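PDB 3RIQ: tailspike protein from Siphovirus 9NA, which probably binds the lipopolysaccharide of Salmonella as the phage's receptor and, as an endorhamnosidase, cleaves its O-antigen chains. Local coordinates for residues Glu194-Thr199 / Leu221-Asp226. Sequence-based numbering, arbitrary orientation.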
ATOM      1  N   GLU A 194     -12.961  24.103  13.190  1.00 12.00           N
ATOM      2  CA  GLU A 194     -12.660  25.538  13.096  1.00 13.25           C
ATOM      3  C   GLU A 194     -12.076  26.034  14.414  1.00 13.45           C
ATOM      4  O   GLU A 194     -12.833  26.216  15.379  1.00 13.56           O
ATOM      5  CB  GLU A 194     -13.971  26.274  12.799  1.00 13.40           C
ATOM      6  CG  GLU A 194     -13.841  27.775  12.660  1.00 15.75           C
ATOM      7  CD  GLU A 194     -15.194  28.438  12.586  1.00 16.61           C
ATOM      8  OE1 GLU A 194     -16.066  28.120  13.370  1.00 15.56           O
ATOM      9  OE2 GLU A 194     -15.408  29.293  11.731  1.00 21.03           O
ATOM     10  N   ASN A 195     -10.748  26.243  14.473  1.00 12.02           N
ATOM     11  CA  ASN A 195     -10.085  26.605  15.741  1.00 12.79           C
ATOM     12  C   ASN A 195      -9.318  27.926  15.723  1.00 12.93           C
ATOM     13  O   ASN A 195      -8.503  28.178  16.591  1.00 13.80           O
ATOM     14  CB  ASN A 195      -9.187  25.452  16.239  1.00 12.35           C
ATOM     15  CG  ASN A 195      -9.986  24.205  16.597  1.00 13.28           C
ATOM     16  OD1 ASN A 195     -10.425  23.484  15.722  1.00 13.67           O
ATOM     17  ND2 ASN A 195     -10.216  23.987  17.863  1.00 11.41           N
ATOM     18  N   HIS A 196      -9.610  28.809  14.777  1.00 12.36           N
ATOM     19  CA  HIS A 196      -8.826  30.043  14.709  1.00 11.87           C
ATOM     20  C   HIS A 196      -9.265  31.159  15.675  1.00 12.94           C
ATOM     21  O   HIS A 196      -8.610  32.182  15.721  1.00 12.87           O
ATOM     22  CB  HIS A 196      -8.860  30.614  13.296  1.00 12.84           C
ATOM     23  CG  HIS A 196     -10.223  31.101  12.929  1.00 11.26           C
ATOM     24  ND1 HIS A 196     -11.301  30.247  12.823  1.00 13.39           N
ATOM     25  CD2 HIS A 196     -10.696  32.347  12.705  1.00 12.07           C
ATOM     26  CE1 HIS A 196     -12.382  30.951  12.540  1.00 12.01           C
ATOM     27  NE2 HIS A 196     -12.038  32.232  12.453  1.00 13.93           N
ATOM     28  N   HIS A 197     -10.352  30.974  16.420  1.00 12.96           N
ATOM     29  CA  HIS A 197     -10.826  32.042  17.309  1.00 12.68           C
ATOM     30  C   HIS A 197      -9.909  32.298  18.488  1.00 13.65           C
ATOM     31  O   HIS A 197     -10.041  33.315  19.139  1.00 14.71           O
ATOM     32  CB  HIS A 197     -12.265  31.833  17.810  1.00 13.21           C
ATOM     33  CG  HIS A 197     -13.310  31.909  16.737  1.00 13.70           C
ATOM     34  ND1 HIS A 197     -14.367  31.031  16.675  1.00 17.10           N
ATOM     35  CD2 HIS A 197     -13.507  32.796  15.739  1.00 15.33           C
ATOM     36  CE1 HIS A 197     -15.145  31.344  15.652  1.00 14.88           C
ATOM     37  NE2 HIS A 197     -14.647  32.421  15.072  1.00 15.98           N
ATOM     38  N   THR A 198      -9.001  31.382  18.805  1.00 14.72           N
ATOM     39  CA  THR A 198      -7.992  31.673  19.849  1.00 14.62           C
ATOM     40  C   THR A 198      -6.594  31.309  19.374  1.00 14.81           C
ATOM     41  O   THR A 198      -6.470  30.681  18.327  1.00 14.48           O
ATOM     42  CB  THR A 198      -8.262  30.975  21.213  1.00 14.54           C
ATOM     43  OG1 THR A 198      -7.808  29.616  21.196  1.00 15.79           O
ATOM     44  CG2 THR A 198      -9.743  31.025  21.584  1.00 12.94           C
ATOM     45  N   THR A 199      -5.560  31.668  20.138  1.00 13.90           N
ATOM     46  CA  THR A 199      -4.192  31.274  19.781  1.00 14.36           C
ATOM     47  C   THR A 199      -3.884  29.800  20.056  1.00 13.28           C
ATOM     48  O   THR A 199      -2.875  29.307  19.562  1.00 14.60           O
ATOM     49  CB  THR A 199      -3.164  32.141  20.527  1.00 14.31           C
ATOM     50  OG1 THR A 199      -3.472  32.069  21.928  1.00 16.45           O
ATOM     51  CG2 THR A 199      -3.203  33.617  20.021  1.00 15.33           C
ATOM     52  N   LEU A 221     -12.420  19.826   6.413  1.00 11.13           N
ATOM     53  CA  LEU A 221     -11.628  21.060   6.399  1.00 10.84           C
ATOM     54  C   LEU A 221     -11.057  21.332   7.794  1.00 11.32           C
ATOM     55  O   LEU A 221     -11.802  21.279   8.800  1.00 12.17           O
ATOM     56  CB  LEU A 221     -12.528  22.227   5.962  1.00 11.25           C
ATOM     57  CG  LEU A 221     -11.865  23.615   5.987  1.00 11.27           C
ATOM     58  CD1 LEU A 221     -10.793  23.700   4.916  1.00 13.74           C
ATOM     59  CD2 LEU A 221     -12.894  24.679   5.769  1.00 13.34           C
ATOM     60  N   PHE A 222      -9.748  21.555   7.864  1.00 11.06           N
ATOM     61  CA  PHE A 222      -9.034  21.875   9.130  1.00 11.02           C
ATOM     62  C   PHE A 222      -8.589  23.340   9.172  1.00 11.70           C
ATOM     63  O   PHE A 222      -8.012  23.838   8.198  1.00 12.13           O
ATOM     64  CB  PHE A 222      -7.788  20.999   9.298  1.00 10.78           C
ATOM     65  CG  PHE A 222      -8.104  19.539   9.477  1.00 10.25           C
ATOM     66  CD1 PHE A 222      -8.260  18.987  10.751  1.00 12.14           C
ATOM     67  CD2 PHE A 222      -8.342  18.722   8.367  1.00 11.11           C
ATOM     68  CE1 PHE A 222      -8.603  17.638  10.925  1.00 11.97           C
ATOM     69  CE2 PHE A 222      -8.679  17.369   8.545  1.00 12.78           C
ATOM     70  CZ  PHE A 222      -8.823  16.840   9.811  1.00 12.33           C
ATOM     71  N   ILE A 223      -8.892  24.016  10.291  1.00 11.74           N
ATOM     72  CA  ILE A 223      -8.490  25.397  10.525  1.00 11.77           C
ATOM     73  C   ILE A 223      -7.786  25.485  11.879  1.00 12.20           C
ATOM     74  O   ILE A 223      -8.400  25.188  12.918  1.00 11.18           O
ATOM     75  CB  ILE A 223      -9.760  26.308  10.516  1.00 12.19           C
ATOM     76  CG1 ILE A 223     -10.339  26.379   9.109  1.00 12.08           C
ATOM     77  CG2 ILE A 223      -9.465  27.720  11.089  1.00 12.43           C
ATOM     78  CD1 ILE A 223     -11.820  26.881   9.057  1.00 13.94           C
ATOM     79  N   ARG A 224      -6.501  25.858  11.860  1.00 10.80           N
ATOM     80  CA  ARG A 224      -5.690  26.008  13.095  1.00 11.44           C
ATOM     81  C   ARG A 224      -5.740  24.751  13.974  1.00 11.65           C
ATOM     82  O   ARG A 224      -6.018  24.826  15.199  1.00 11.25           O
ATOM     83  CB  ARG A 224      -6.050  27.291  13.909  1.00 12.57           C
ATOM     84  CG  ARG A 224      -4.904  27.732  14.806  1.00 11.75           C
ATOM     85  CD  ARG A 224      -5.218  29.062  15.553  1.00 12.80           C
ATOM     86  NE  ARG A 224      -4.086  29.389  16.451  1.00 12.11           N
ATOM     87  CZ  ARG A 224      -2.976  30.030  16.076  1.00 12.62           C
ATOM     88  NH1 ARG A 224      -2.841  30.502  14.832  1.00 13.45           N
ATOM     89  NH2 ARG A 224      -2.004  30.269  16.972  1.00 14.67           N
ATOM     90  N   ASN A 225      -5.502  23.596  13.335  1.00 10.68           N
ATOM     91  CA  ASN A 225      -5.341  22.316  14.052  1.00 11.66           C
ATOM     92  C   ASN A 225      -3.876  21.881  14.027  1.00 11.66           C
ATOM     93  O   ASN A 225      -3.175  22.096  13.023  1.00 13.01           O
ATOM     94  CB  ASN A 225      -6.235  21.203  13.459  1.00 12.24           C
ATOM     95  CG  ASN A 225      -7.667  21.243  13.996  1.00 11.18           C
ATOM     96  OD1 ASN A 225      -8.161  20.231  14.542  1.00 12.21           O
ATOM     97  ND2 ASN A 225      -8.351  22.392  13.854  1.00 11.80           N
ATOM     98  N   ASP A 226      -3.415  21.288  15.133  1.00 11.52           N
ATOM     99  CA  ASP A 226      -2.064  20.727  15.239  1.00 12.16           C
ATOM    100  C   ASP A 226      -2.171  19.391  15.942  1.00 11.78           C
ATOM    101  O   ASP A 226      -2.594  19.331  17.116  1.00 12.30           O
ATOM    102  CB  ASP A 226      -1.175  21.704  16.017  1.00 12.79           C
ATOM    103  CG  ASP A 226       0.285  21.273  16.081  1.00 13.18           C
ATOM    104  OD1 ASP A 226       0.625  20.100  15.749  1.00 12.63           O
ATOM    105  OD2 ASP A 226       1.121  22.153  16.463  1.00 16.13           O
TER
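R224 reaches from just past the end of strand 220-223 to the loop backbone at T199. With CG anti to the backbone N (chi1 -157°) and the chain extended as far as NE, its aliphatic part runs past the N195 carbonyl, R224 CD lying 3.6 Å from N195 O. The guanidinium then meets T199 O edge-on: R224 NH2 donates a fairly straight bond of 2.9 Å to T199 O, and NE adds a weak one to the same oxygen. Arginine suits the place because NH1 can also serve the carbonyls of S259 and D294, so one planar group ties three pieces of backbone together. R224 has a left-handed backbone conformation just where the strand stops.

At the root of the loop, I223 O is gripped from opposite faces of its carbonyl plane, by N195 N at 3.0 Å and by N225 ND2. N225 ND2 also donates to N195 OD1 (3.0 Å), the two amide planes standing 81° apart. Asparagine fits both positions, since each amide donates and accepts: N195 ND2 goes on to C173 O, and N225 OD1 takes N205 ND2. Next to these hydrogen bonds, CG2 of the branched I223 packs obliquely on the H196 ring, 3.6 Å from H196 ND1, while I223 CB rests on E194 CA at 4.0 Å.

E194 and I223 form a parallel bridge where strands 184-194 and 220-223 finish, within the right-handed parallel beta-helix. From there the loop departs; I255 of strand 254-255 touches both H196 and I223, and R258 of strand 258-259 touches R224 and T199.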